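Local coordinates for protein discoidin-2 (Dictyostelium discoideum, PDB 2VM9) that binds galactose and N-acetylgalactosamine as a trimeric lectin and may take part in spore formation and assembly of the spore coat, at residues Arg218-Ser223 with Ile236-Asn241; Gly172-Asn177 with Ala242-Thr247; Thr184-Val189 with Gly230-Phe235. One frame throughout, in Å; residues are numbered along the deposited sequence. Where two conformers were deposited one is given.

Contact 1 (Arg218-Ser223 with Ile236-Asn241); sequences RWEGKS and ITWGNN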
ATOM      1  N   ARG A 218     -13.167  41.153  -0.912  1.00  5.46           N
ATOM      2  CA  ARG A 218     -13.254  40.312  -2.111  1.00  5.35           C
ATOM      3  C   ARG A 218     -11.860  39.742  -2.365  1.00  5.50           C
ATOM      4  O   ARG A 218     -10.915  40.479  -2.681  1.00  6.10           O
ATOM      5  CB  ARG A 218     -13.700  41.127  -3.341  1.00  5.93           C
ATOM      6  CG  ARG A 218     -15.052  41.866  -3.207  1.00  5.24           C
ATOM      7  CD  ARG A 218     -15.336  42.641  -4.482  1.00  7.01           C
ATOM      8  NE  ARG A 218     -16.562  43.417  -4.353  1.00  7.52           N
ATOM      9  CZ  ARG A 218     -16.592  44.707  -4.046  1.00  7.72           C
ATOM     10  NH1 ARG A 218     -15.468  45.384  -3.845  1.00  6.02           N
ATOM     11  NH2 ARG A 218     -17.771  45.335  -4.017  1.00  9.04           N
ATOM     12  N   TRP A 219     -11.711  38.447  -2.153  1.00  6.16           N
ATOM     13  CA  TRP A 219     -10.491  37.785  -2.567  1.00  5.84           C
ATOM     14  C   TRP A 219     -10.815  36.351  -2.968  1.00  5.93           C
ATOM     15  O   TRP A 219     -11.764  35.750  -2.470  1.00  4.90           O
ATOM     16  CB  TRP A 219      -9.388  37.856  -1.507  1.00  6.38           C
ATOM     17  CG  TRP A 219      -9.705  37.257  -0.161  1.00  4.90           C
ATOM     18  CD1 TRP A 219     -10.026  37.932   0.999  1.00  4.89           C
ATOM     19  CD2 TRP A 219      -9.662  35.878   0.184  1.00  5.47           C
ATOM     20  NE1 TRP A 219     -10.222  37.044   2.034  1.00  8.55           N
ATOM     21  CE2 TRP A 219      -9.995  35.775   1.562  1.00  8.47           C
ATOM     22  CE3 TRP A 219      -9.353  34.709  -0.535  1.00  4.80           C
ATOM     23  CZ2 TRP A 219     -10.061  34.546   2.235  1.00  9.47           C
ATOM     24  CZ3 TRP A 219      -9.413  33.462   0.143  1.00  7.63           C
ATOM     25  CH2 TRP A 219      -9.763  33.404   1.510  1.00  7.47           C
ATOM     26  N   GLU A 220     -10.026  35.806  -3.872  1.00  6.85           N
ATOM     27  CA  GLU A 220     -10.236  34.408  -4.257  1.00  6.91           C
ATOM     28  C   GLU A 220      -8.885  33.847  -4.733  1.00  7.19           C
ATOM     29  O   GLU A 220      -8.052  34.590  -5.259  1.00  6.46           O
ATOM     30  CB  GLU A 220     -11.304  34.293  -5.354  1.00  7.15           C
ATOM     31  CG  GLU A 220     -11.585  32.859  -5.834  1.00  8.27           C
ATOM     32  CD  GLU A 220     -12.798  32.725  -6.742  1.00 10.62           C
ATOM     33  OE1 GLU A 220     -13.336  33.758  -7.215  1.00 12.13           O
ATOM     34  OE2 GLU A 220     -13.231  31.557  -6.953  1.00 14.34           O
ATOM     35  N   GLY A 221      -8.707  32.545  -4.561  1.00  5.95           N
ATOM     36  CA  GLY A 221      -7.591  31.830  -5.178  1.00  6.19           C
ATOM     37  C   GLY A 221      -8.187  30.668  -5.950  1.00  7.67           C
ATOM     38  O   GLY A 221      -9.213  30.084  -5.528  1.00  5.72           O
ATOM     39  N   LYS A 222      -7.551  30.340  -7.080  1.00  7.70           N
ATOM     40  CA  LYS A 222      -7.911  29.174  -7.881  1.00 10.05           C
ATOM     41  C   LYS A 222      -6.606  28.490  -8.297  1.00 10.59           C
ATOM     42  O   LYS A 222      -5.636  29.164  -8.682  1.00 10.58           O
ATOM     43  CB  LYS A 222      -8.639  29.588  -9.165  1.00 10.91           C
ATOM     44  CG  LYS A 222     -10.057  30.051  -8.983  1.00 15.38           C
ATOM     45  CD  LYS A 222     -10.689  30.400 -10.338  1.00 18.47           C
ATOM     46  CE  LYS A 222     -12.064  31.033 -10.101  1.00 24.57           C
ATOM     47  NZ  LYS A 222     -12.703  31.439 -11.391  1.00 27.19           N
ATOM     48  N   SER A 223      -6.598  27.164  -8.224  1.00 10.78           N
ATOM     49  CA  SER A 223      -5.528  26.387  -8.850  1.00 10.46           C
ATOM     50  C   SER A 223      -5.971  26.066 -10.285  1.00 11.15           C
ATOM     51  O   SER A 223      -7.099  25.608 -10.509  1.00 10.90           O
ATOM     52  CB  SER A 223      -5.247  25.120  -8.054  1.00 10.86           C
ATOM     53  OG  SER A 223      -6.408  24.319  -7.989  1.00 11.26           O
ATOM     54  N   ILE A 236      -7.002  36.422  -7.139  1.00  6.90           N
ATOM     55  CA  ILE A 236      -8.024  37.219  -7.794  1.00  6.57           C
ATOM     56  C   ILE A 236      -8.615  38.220  -6.806  1.00  6.95           C
ATOM     57  O   ILE A 236      -8.906  37.857  -5.658  1.00  7.20           O
ATOM     58  CB  ILE A 236      -9.157  36.273  -8.265  1.00  6.84           C
ATOM     59  CG1 ILE A 236      -8.594  35.177  -9.189  1.00  6.95           C
ATOM     60  CG2 ILE A 236     -10.312  37.069  -8.883  1.00  8.48           C
ATOM     61  CD1 ILE A 236      -9.555  34.031  -9.407  1.00 12.05           C
ATOM     62  N   THR A 237      -8.791  39.463  -7.252  1.00  5.80           N
ATOM     63  CA  THR A 237      -9.691  40.369  -6.561  1.00  5.39           C
ATOM     64  C   THR A 237     -10.533  41.107  -7.606  1.00  5.98           C
ATOM     65  O   THR A 237     -10.307  40.980  -8.803  1.00  6.35           O
ATOM     66  CB  THR A 237      -8.918  41.336  -5.589  1.00  5.15           C
ATOM     67  OG1 THR A 237      -9.860  41.979  -4.718  1.00  5.01           O
ATOM     68  CG2 THR A 237      -8.106  42.397  -6.360  1.00  5.12           C
ATOM     69  N   TRP A 238     -11.515  41.869  -7.146  1.00  5.41           N
ATOM     70  CA  TRP A 238     -12.389  42.582  -8.071  1.00  6.20           C
ATOM     71  C   TRP A 238     -13.015  43.720  -7.289  1.00  6.44           C
ATOM     72  O   TRP A 238     -12.515  44.073  -6.198  1.00  5.71           O
ATOM     73  CB  TRP A 238     -13.388  41.639  -8.788  1.00  6.13           C
ATOM     74  CG  TRP A 238     -14.385  40.909  -7.887  1.00  6.54           C
ATOM     75  CD1 TRP A 238     -15.711  41.185  -7.766  1.00  7.05           C
ATOM     76  CD2 TRP A 238     -14.124  39.790  -7.017  1.00  6.44           C
ATOM     77  NE1 TRP A 238     -16.306  40.314  -6.876  1.00  5.90           N
ATOM     78  CE2 TRP A 238     -15.352  39.448  -6.400  1.00  7.42           C
ATOM     79  CE3 TRP A 238     -12.975  39.045  -6.700  1.00  6.36           C
ATOM     80  CZ2 TRP A 238     -15.459  38.410  -5.459  1.00  6.78           C
ATOM     81  CZ3 TRP A 238     -13.075  37.998  -5.780  1.00  7.48           C
ATOM     82  CH2 TRP A 238     -14.321  37.692  -5.158  1.00  6.58           C
ATOM     83  N   GLY A 239     -14.040  44.363  -7.840  1.00  6.63           N
ATOM     84  CA  GLY A 239     -14.405  45.685  -7.307  1.00  6.24           C
ATOM     85  C   GLY A 239     -13.149  46.544  -7.189  1.00  6.54           C
ATOM     86  O   GLY A 239     -12.246  46.449  -8.028  1.00  7.54           O
ATOM     87  N   ASN A 240     -13.070  47.375  -6.150  1.00  5.78           N
ATOM     88  CA  ASN A 240     -11.890  48.208  -5.921  1.00  6.71           C
ATOM     89  C   ASN A 240     -10.969  47.769  -4.764  1.00  6.38           C
ATOM     90  O   ASN A 240     -10.140  48.543  -4.288  1.00  6.15           O
ATOM     91  CB  ASN A 240     -12.294  49.686  -5.767  1.00  6.16           C
ATOM     92  CG  ASN A 240     -12.909  50.244  -7.031  1.00 11.61           C
ATOM     93  OD1 ASN A 240     -12.570  49.835  -8.128  1.00 11.62           O
ATOM     94  ND2 ASN A 240     -13.855  51.155  -6.874  1.00 15.88           N
ATOM     95  N   ASN A 241     -11.053  46.500  -4.366  1.00  6.07           N
ATOM     96  CA  ASN A 241     -10.229  46.042  -3.257  1.00  6.06           C
ATOM     97  C   ASN A 241      -8.757  46.130  -3.558  1.00  6.30           C
ATOM     98  O   ASN A 241      -8.323  45.708  -4.624  1.00  7.48           O
ATOM     99  CB  ASN A 241     -10.551  44.592  -2.915  1.00  5.46           C
ATOM    100  CG  ASN A 241     -11.927  44.445  -2.314  1.00  5.58           C
ATOM    101  OD1 ASN A 241     -12.925  44.455  -3.026  1.00  5.42           O
ATOM    102  ND2 ASN A 241     -11.975  44.281  -1.001  1.00  6.52           N
TER
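Arg218 lays its aliphatic chain over one face of the Trp238 indole, at the open end of the antiparallel beta hairpin formed by strands 216-224 and 230-237 of the H-type lectin domain. Arg218 CD makes a CH-pi contact with the five-membered ring of Trp238, 3.6 Å from its centroid, while CB sits above the middle of the whole ring system. The chain runs extended from CG to NE, which carries the guanidinium past the indole, its plane turned 55° from the ring. There Arg218 NH1 donates to Asn241 OD1 at 2.8 Å, the guanidinium nearly perpendicular to the amide, and Gly239 CA lies over one guanidinium face. Asp213 forms a salt bridge to the same NH1, and Asn241 ND2 is tied to the backbone carbonyls of Gln216 and His211, so both partners of the bond are held by further residues. Arg218 and Trp238 are carbohydrate-binding residues, and Asp209 of the second subunit packs on both, placing this pair at a subunit boundary. The type II' turn from Trp238 to Asn241, with Gly239 and Asn240 at its corners, brings Asn241 back to Arg218. Further along the hairpin, Glu220 and Ile236 form a hydrogen-bonded pair, with Glu220 O accepting from Ile236 N at 2.8 Å. Where the ladder gives way to the turn, a side chain takes over: Thr237 OG1 donates to Arg218 O at 2.7 Å.

Contact 2 (Gly172-Asn177 with Ala242-Thr247); sequences GDRSLN and AVYDLT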
ATOM      1  N   GLY A 172       3.204  37.813  -2.709  1.00  8.26           N
ATOM      2  CA  GLY A 172       4.601  38.118  -2.436  1.00  9.74           C
ATOM      3  C   GLY A 172       5.033  39.488  -2.892  1.00  9.27           C
ATOM      4  O   GLY A 172       6.208  39.858  -2.739  1.00 10.59           O
ATOM      5  N   ASP A 173       4.086  40.251  -3.433  1.00  8.36           N
ATOM      6  CA  ASP A 173       4.316  41.643  -3.804  1.00  8.17           C
ATOM      7  C   ASP A 173       2.977  42.385  -3.901  1.00  8.08           C
ATOM      8  O   ASP A 173       1.933  41.839  -3.531  1.00  7.23           O
ATOM      9  CB  ASP A 173       5.116  41.752  -5.116  1.00  8.49           C
ATOM     10  CG  ASP A 173       4.332  41.324  -6.348  1.00 10.85           C
ATOM     11  OD1 ASP A 173       3.097  41.119  -6.286  1.00  8.71           O
ATOM     12  OD2 ASP A 173       4.966  41.223  -7.434  1.00 14.37           O
ATOM     13  N   ARG A 174       3.023  43.619  -4.411  1.00  7.52           N
ATOM     14  CA  ARG A 174       1.848  44.502  -4.376  1.00  9.10           C
ATOM     15  C   ARG A 174       1.046  44.482  -5.681  1.00  8.78           C
ATOM     16  O   ARG A 174       0.320  45.451  -5.993  1.00  8.24           O
ATOM     17  CB  ARG A 174       2.268  45.932  -4.038  1.00  9.60           C
ATOM     18  CG  ARG A 174       3.182  46.027  -2.842  1.00 13.09           C
ATOM     19  CD  ARG A 174       2.492  45.635  -1.542  1.00 12.16           C
ATOM     20  NE  ARG A 174       2.377  44.181  -1.304  1.00 12.00           N
ATOM     21  CZ  ARG A 174       3.324  43.397  -0.792  1.00 13.86           C
ATOM     22  NH1 ARG A 174       4.527  43.903  -0.477  1.00 14.98           N
ATOM     23  NH2 ARG A 174       3.072  42.099  -0.588  1.00 11.49           N
ATOM     24  N   SER A 175       1.161  43.377  -6.409  1.00  8.20           N
ATOM     25  CA  SER A 175       0.515  43.205  -7.704  1.00  9.49           C
ATOM     26  C   SER A 175      -0.989  43.478  -7.687  1.00  9.30           C
ATOM     27  O   SER A 175      -1.537  43.970  -8.689  1.00 10.12           O
ATOM     28  CB  SER A 175       0.742  41.780  -8.219  1.00  9.95           C
ATOM     29  OG  SER A 175       2.046  41.659  -8.679  1.00 15.48           O
ATOM     30  N   LEU A 176      -1.658  43.116  -6.588  1.00  7.87           N
ATOM     31  CA  LEU A 176      -3.097  43.310  -6.457  1.00  7.04           C
ATOM     32  C   LEU A 176      -3.473  44.428  -5.492  1.00  6.50           C
ATOM     33  O   LEU A 176      -4.653  44.586  -5.134  1.00  7.05           O
ATOM     34  CB  LEU A 176      -3.777  41.998  -6.028  1.00  7.09           C
ATOM     35  CG  LEU A 176      -3.727  40.841  -7.037  1.00  6.74           C
ATOM     36  CD1 LEU A 176      -4.596  39.709  -6.468  1.00  8.92           C
ATOM     37  CD2 LEU A 176      -4.223  41.250  -8.459  1.00  9.59           C
ATOM     38  N   ASN A 177      -2.484  45.214  -5.110  1.00  5.52           N
ATOM     39  CA  ASN A 177      -2.668  46.237  -4.088  1.00  6.39           C
ATOM     40  C   ASN A 177      -3.158  47.594  -4.596  1.00  6.75           C
ATOM     41  O   ASN A 177      -3.128  48.582  -3.854  1.00  7.27           O
ATOM     42  CB  ASN A 177      -1.390  46.432  -3.269  1.00  5.77           C
ATOM     43  CG  ASN A 177      -1.688  47.026  -1.904  1.00  7.41           C
ATOM     44  OD1 ASN A 177      -2.611  46.562  -1.213  1.00  7.52           O
ATOM     45  ND2 ASN A 177      -0.920  48.048  -1.510  1.00  7.58           N
ATOM     46  N   ALA A 242      -8.009  46.645  -2.594  1.00  5.92           N
ATOM     47  CA  ALA A 242      -6.544  46.661  -2.644  1.00  6.56           C
ATOM     48  C   ALA A 242      -6.087  45.469  -1.805  1.00  6.22           C
ATOM     49  O   ALA A 242      -6.214  45.470  -0.572  1.00  5.64           O
ATOM     50  CB  ALA A 242      -6.021  47.973  -2.062  1.00  6.96           C
ATOM     51  N   VAL A 243      -5.564  44.441  -2.468  1.00  5.39           N
ATOM     52  CA  VAL A 243      -5.073  43.252  -1.747  1.00  5.93           C
ATOM     53  C   VAL A 243      -3.551  43.351  -1.647  1.00  6.20           C
ATOM     54  O   VAL A 243      -2.874  43.424  -2.670  1.00  6.00           O
ATOM     55  CB  VAL A 243      -5.464  41.946  -2.474  1.00  6.28           C
ATOM     56  CG1 VAL A 243      -4.776  40.721  -1.816  1.00  6.66           C
ATOM     57  CG2 VAL A 243      -7.001  41.792  -2.517  1.00  6.02           C
ATOM     58  N   TYR A 244      -3.031  43.388  -0.412  1.00  5.54           N
ATOM     59  CA  TYR A 244      -1.591  43.569  -0.166  1.00  6.06           C
ATOM     60  C   TYR A 244      -0.834  42.250  -0.313  1.00  6.64           C
ATOM     61  O   TYR A 244       0.212  42.180  -0.979  1.00  7.49           O
ATOM     62  CB  TYR A 244      -1.407  44.153   1.246  1.00  5.86           C
ATOM     63  CG  TYR A 244      -0.014  44.599   1.568  1.00  7.34           C
ATOM     64  CD1 TYR A 244       0.329  45.947   1.451  1.00 10.91           C
ATOM     65  CD2 TYR A 244       0.956  43.691   1.984  1.00  8.39           C
ATOM     66  CE1 TYR A 244       1.588  46.382   1.764  1.00 14.36           C
ATOM     67  CE2 TYR A 244       2.244  44.118   2.288  1.00 11.44           C
ATOM     68  CZ  TYR A 244       2.535  45.478   2.177  1.00 14.71           C
ATOM     69  OH  TYR A 244       3.794  45.951   2.467  1.00 19.36           O
ATOM     70  N   ASP A 245      -1.372  41.192   0.292  1.00  6.25           N
ATOM     71  CA  ASP A 245      -0.811  39.846   0.116  1.00  6.37           C
ATOM     72  C   ASP A 245      -1.871  38.796   0.477  1.00  5.79           C
ATOM     73  O   ASP A 245      -2.831  39.079   1.219  1.00  5.09           O
ATOM     74  CB  ASP A 245       0.436  39.659   1.009  1.00  6.97           C
ATOM     75  CG  ASP A 245       1.316  38.487   0.568  1.00  8.07           C
ATOM     76  OD1 ASP A 245       1.177  38.030  -0.578  1.00  7.16           O
ATOM     77  OD2 ASP A 245       2.163  38.029   1.375  1.00 10.39           O
ATOM     78  N   LEU A 246      -1.717  37.605  -0.090  1.00  5.61           N
ATOM     79  CA  LEU A 246      -2.529  36.438   0.288  1.00  5.25           C
ATOM     80  C   LEU A 246      -1.603  35.262   0.252  1.00  5.57           C
ATOM     81  O   LEU A 246      -0.693  35.223  -0.599  1.00  5.17           O
ATOM     82  CB  LEU A 246      -3.641  36.178  -0.734  1.00  5.46           C
ATOM     83  CG  LEU A 246      -4.784  37.189  -0.798  1.00  7.03           C
ATOM     84  CD1 LEU A 246      -5.584  36.951  -2.089  1.00  6.98           C
ATOM     85  CD2 LEU A 246      -5.663  37.075   0.451  1.00  6.92           C
ATOM     86  N   THR A 247      -1.853  34.283   1.121  1.00  5.58           N
ATOM     87  CA  THR A 247      -1.073  33.039   1.113  1.00  5.78           C
ATOM     88  C   THR A 247      -2.016  31.850   1.138  1.00  6.42           C
ATOM     89  O   THR A 247      -2.971  31.840   1.912  1.00  5.46           O
ATOM     90  CB  THR A 247      -0.113  32.933   2.335  1.00  5.87           C
ATOM     91  OG1 THR A 247       0.781  34.049   2.343  1.00  6.20           O
ATOM     92  CG2 THR A 247       0.686  31.628   2.275  1.00  6.48           C
TER
HETATM   93  O   HOH W   1      -0.759  42.288  -4.038  1.00  6.39           O
HETATM   94  O   HOH W   2       4.744  40.153   0.793  1.00 22.12           O
HETATM   95  O   HOH W   3      -4.022  46.660   1.004  1.00  9.67           O
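Bends at chi2 (-67°) and chi3 (80°) fold Arg174 back over Tyr244, whose CG stands anti to the backbone N. The guanidinium of Arg174 consequently lies flat on the phenol of Tyr244, planes 5° apart and centres 3.7 Å apart, a stacked cation-pi pair to which CD adds a CH-pi contact. The same group also grips the backbone of Tyr244 side-on: Arg174 NE (3.0 Å) and Arg174 NH2 (2.9 Å) both donate to Tyr244 O, which lies at the guanidinium edge in its plane. Face and edge together thus fix the rotation of the arginine end. Beside it, Gly172 N gives an almost straight bond to Asp245 OD1 (2.9 Å), approaching from above the carboxylate plane; Asp245 OD2 has a salt bridge to Lys207. Val243 N donates to Leu176 O at 2.8 Å, and Leu176 CB packs against Val243 CB. One water accepts from Leu176 N and lies within hydrogen-bonding distance of Asp173 O and Val243 O. Within the loop, Asp173 OD1 takes both Ser175 N and Ser175 OG. This loop, with its Asx turn and type I turn, is held against a classic beta bulge, where Tyr244 and Asp245 both face the carbohydrate-binding Asp209 of the same chain.

Contact 3 (Thr184-Val189 with Gly230-Phe235); sequences TIVRHV and GFDLTF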
ATOM      1  N   THR A 184      -6.094  40.108 -11.590  1.00  8.98           N
ATOM      2  CA  THR A 184      -5.596  38.767 -11.249  1.00 10.60           C
ATOM      3  C   THR A 184      -4.100  38.707 -11.442  1.00 11.49           C
ATOM      4  O   THR A 184      -3.531  39.454 -12.250  1.00 13.07           O
ATOM      5  CB  THR A 184      -6.312  37.601 -12.047  1.00 11.60           C
ATOM      6  OG1 THR A 184      -5.981  37.671 -13.446  1.00 14.25           O
ATOM      7  CG2 THR A 184      -7.797  37.661 -11.929  1.00 11.40           C
ATOM      8  N   ILE A 185      -3.449  37.856 -10.675  1.00 11.41           N
ATOM      9  CA  ILE A 185      -2.036  37.562 -10.918  1.00 12.01           C
ATOM     10  C   ILE A 185      -1.839  36.070 -10.753  1.00 12.58           C
ATOM     11  O   ILE A 185      -2.552  35.426  -9.980  1.00 12.37           O
ATOM     12  CB  ILE A 185      -1.098  38.355 -10.019  1.00 12.08           C
ATOM     13  CG1 ILE A 185      -1.339  38.121  -8.522  1.00 12.77           C
ATOM     14  CG2 ILE A 185      -1.164  39.822 -10.350  1.00 14.41           C
ATOM     15  CD1 ILE A 185      -0.541  36.859  -8.004  1.00 15.11           C
ATOM     16  N   VAL A 186      -0.886  35.533 -11.490  1.00 11.34           N
ATOM     17  CA  VAL A 186      -0.662  34.110 -11.475  1.00 11.79           C
ATOM     18  C   VAL A 186       0.694  33.898 -10.832  1.00 11.68           C
ATOM     19  O   VAL A 186       1.663  34.579 -11.199  1.00 10.76           O
ATOM     20  CB  VAL A 186      -0.644  33.539 -12.924  1.00 12.86           C
ATOM     21  CG1 VAL A 186       0.021  32.167 -12.955  1.00 15.82           C
ATOM     22  CG2 VAL A 186      -2.027  33.472 -13.467  1.00 15.57           C
ATOM     23  N   ARG A 187       0.757  32.969  -9.889  1.00 10.60           N
ATOM     24  CA  ARG A 187       2.034  32.485  -9.391  1.00 11.14           C
ATOM     25  C   ARG A 187       2.178  31.051  -9.835  1.00 12.53           C
ATOM     26  O   ARG A 187       1.332  30.214  -9.518  1.00 11.61           O
ATOM     27  CB  ARG A 187       2.103  32.567  -7.860  1.00 10.82           C
ATOM     28  CG  ARG A 187       2.158  33.984  -7.333  1.00 11.71           C
ATOM     29  CD  ARG A 187       3.458  34.660  -7.762  1.00 15.44           C
ATOM     30  NE  ARG A 187       3.500  36.074  -7.406  1.00 17.99           N
ATOM     31  CZ  ARG A 187       3.189  37.080  -8.227  1.00 21.82           C
ATOM     32  NH1 ARG A 187       2.785  36.849  -9.475  1.00 24.08           N
ATOM     33  NH2 ARG A 187       3.292  38.336  -7.800  1.00 22.88           N
ATOM     34  N   HIS A 188       3.257  30.757 -10.566  1.00 13.26           N
ATOM     35  CA  HIS A 188       3.451  29.385 -10.985  0.50 13.77           C
ATOM     36  C   HIS A 188       4.181  28.604  -9.928  1.00 14.24           C
ATOM     37  O   HIS A 188       5.188  29.049  -9.369  1.00 15.94           O
ATOM     38  CB  HIS A 188       4.141  29.230 -12.341  0.50 13.78           C
ATOM     39  CG  HIS A 188       4.222  27.803 -12.778  0.50 13.34           C
ATOM     40  ND1 HIS A 188       3.150  27.133 -13.328  0.50 11.76           N
ATOM     41  CD2 HIS A 188       5.224  26.898 -12.683  0.50 11.92           C
ATOM     42  CE1 HIS A 188       3.500  25.886 -13.582  0.50 12.50           C
ATOM     43  NE2 HIS A 188       4.752  25.719 -13.201  0.50 11.27           N
ATOM     44  N   VAL A 189       3.618  27.447  -9.606  1.00 14.34           N
ATOM     45  CA  VAL A 189       4.125  26.566  -8.579  1.00 14.18           C
ATOM     46  C   VAL A 189       4.684  25.318  -9.260  1.00 14.46           C
ATOM     47  O   VAL A 189       4.027  24.708 -10.087  1.00 13.14           O
ATOM     48  CB  VAL A 189       3.005  26.203  -7.568  1.00 14.90           C
ATOM     49  CG1 VAL A 189       3.535  25.304  -6.455  1.00 15.06           C
ATOM     50  CG2 VAL A 189       2.375  27.499  -6.980  1.00 15.08           C
ATOM     51  N   GLY A 230       3.446  20.907 -12.157  1.00 12.95           N
ATOM     52  CA  GLY A 230       3.069  22.030 -11.305  1.00 12.74           C
ATOM     53  C   GLY A 230       1.724  22.593 -11.664  1.00 11.80           C
ATOM     54  O   GLY A 230       0.932  21.951 -12.335  1.00 11.54           O
ATOM     55  N   PHE A 231       1.447  23.800 -11.177  1.00 11.37           N
ATOM     56  CA  PHE A 231       0.157  24.409 -11.478  1.00 10.35           C
ATOM     57  C   PHE A 231       0.277  25.910 -11.309  1.00 10.03           C
ATOM     58  O   PHE A 231       1.311  26.410 -10.861  1.00 10.59           O
ATOM     59  CB  PHE A 231      -0.926  23.832 -10.547  1.00 10.47           C
ATOM     60  CG  PHE A 231      -0.806  24.286  -9.100  1.00 10.06           C
ATOM     61  CD1 PHE A 231      -1.610  25.315  -8.617  1.00 11.09           C
ATOM     62  CD2 PHE A 231       0.114  23.685  -8.233  1.00 10.70           C
ATOM     63  CE1 PHE A 231      -1.516  25.728  -7.297  1.00 10.03           C
ATOM     64  CE2 PHE A 231       0.226  24.111  -6.897  1.00 11.58           C
ATOM     65  CZ  PHE A 231      -0.592  25.141  -6.437  1.00 12.10           C
ATOM     66  N   ASP A 232      -0.776  26.628 -11.675  1.00  9.17           N
ATOM     67  CA  ASP A 232      -0.798  28.073 -11.442  1.00  9.18           C
ATOM     68  C   ASP A 232      -1.788  28.384 -10.329  1.00  8.80           C
ATOM     69  O   ASP A 232      -2.935  27.931 -10.379  1.00  9.65           O
ATOM     70  CB  ASP A 232      -1.281  28.816 -12.710  1.00  9.35           C
ATOM     71  CG  ASP A 232      -0.262  28.816 -13.829  1.00 10.69           C
ATOM     72  OD1 ASP A 232       0.947  28.816 -13.559  1.00 11.89           O
ATOM     73  OD2 ASP A 232      -0.704  28.882 -14.987  1.00 11.45           O
ATOM     74  N   LEU A 233      -1.341  29.152  -9.346  1.00  8.74           N
ATOM     75  CA  LEU A 233      -2.268  29.714  -8.349  1.00  8.19           C
ATOM     76  C   LEU A 233      -2.643  31.088  -8.882  1.00  7.77           C
ATOM     77  O   LEU A 233      -1.790  31.983  -8.962  1.00  7.63           O
ATOM     78  CB  LEU A 233      -1.589  29.837  -6.999  1.00  9.13           C
ATOM     79  CG  LEU A 233      -2.513  29.962  -5.758  1.00 11.77           C
ATOM     80  CD1 LEU A 233      -3.686  30.891  -5.998  1.00 10.82           C
ATOM     81  CD2 LEU A 233      -3.019  28.623  -5.294  1.00 13.14           C
ATOM     82  N   THR A 234      -3.896  31.230  -9.304  1.00  7.19           N
ATOM     83  CA  THR A 234      -4.365  32.503  -9.779  1.00  7.19           C
ATOM     84  C   THR A 234      -4.995  33.207  -8.570  1.00  7.22           C
ATOM     85  O   THR A 234      -5.936  32.670  -7.978  1.00  7.16           O
ATOM     86  CB  THR A 234      -5.375  32.327 -10.918  1.00  8.32           C
ATOM     87  OG1 THR A 234      -4.734  31.642 -12.018  1.00  9.34           O
ATOM     88  CG2 THR A 234      -5.876  33.701 -11.380  1.00  8.80           C
ATOM     89  N   PHE A 235      -4.427  34.363  -8.204  1.00  6.70           N
ATOM     90  CA  PHE A 235      -4.935  35.173  -7.096  1.00  6.33           C
ATOM     91  C   PHE A 235      -5.840  36.200  -7.739  1.00  6.56           C
ATOM     92  O   PHE A 235      -5.473  36.802  -8.753  1.00  6.84           O
ATOM     93  CB  PHE A 235      -3.795  35.872  -6.368  1.00  6.33           C
ATOM     94  CG  PHE A 235      -2.895  34.927  -5.610  1.00  5.46           C
ATOM     95  CD1 PHE A 235      -3.092  34.723  -4.254  1.00  5.88           C
ATOM     96  CD2 PHE A 235      -1.842  34.270  -6.255  1.00  7.81           C
ATOM     97  CE1 PHE A 235      -2.259  33.872  -3.532  1.00  6.47           C
ATOM     98  CE2 PHE A 235      -1.010  33.385  -5.549  1.00  8.00           C
ATOM     99  CZ  PHE A 235      -1.214  33.189  -4.174  1.00  8.38           C
TER
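Val189 and Phe231 run side by side, pointing the same way, across an antiparallel pair of neighbouring strands, 183-190 and 230-237, in one sheet of the lectin domain. Backbone hydrogen bonds set the register at the pairs Ile185-Phe235, Arg187-Leu233 and Val189-Phe231. Val189 CB lies over the face of the Phe231 ring, and Tyr250 meets that phenyl edge-to-face. The surface bearing these residues with Ile185, Arg187, Leu233 and Phe235 turns toward strands 163-170 and 243-254. Phe235 carries Leu233 CD1 over the centre of its ring, 3.6 Å above the plane. Arg187 crosses Phe235 at about a right angle, Arg187 CG 3.7 Å from Phe235 CE2, before its polar end leaves for Ile171 O and Asp173.

On the other surface, Val186 CG1 packs on Asp232 CG at 3.5 Å, with Thr234 nearby, and Asn225 holds Asp232 OD2. In one of two modelled His188 conformers, CG is anti to the backbone N (chi1 -175°) and His188 ND1 donates to Asp232 OD1 at 2.8 Å. That oxygen lies in the ring plane and is met from above the carboxylate plane; the two planes stand 76° apart. At the Ile185-Phe235 pair, Ile185 CD1 lies 3.4 Å from Phe235 CD2.

Overall arrangement
Contacts 1 and 3, their centres about 13 Å apart, share strand 230-237, the middle strand of a three-stranded sheet, which pairs with 216-224 and with 183-190. Lys222 O and Thr234 N, 2.8 Å apart, continue the ladder between them. Contact 2 belongs to the facing sheet and its loop: Val243 CG2 packs on Thr237 OG1 at 3.6 Å, and Leu246 reaches Trp219 and Phe235. Asp173 OD1 forms a salt bridge with Arg187 NH2 at 3.2 Å, tying it to contact 3. Asp209 of the second subunit packs on carbohydrate-binding Arg218 and Trp238 of contact 1, consistent with a site at the subunit boundary; the side chain of same-chain Asp209 is about 3 Å from that of Tyr244.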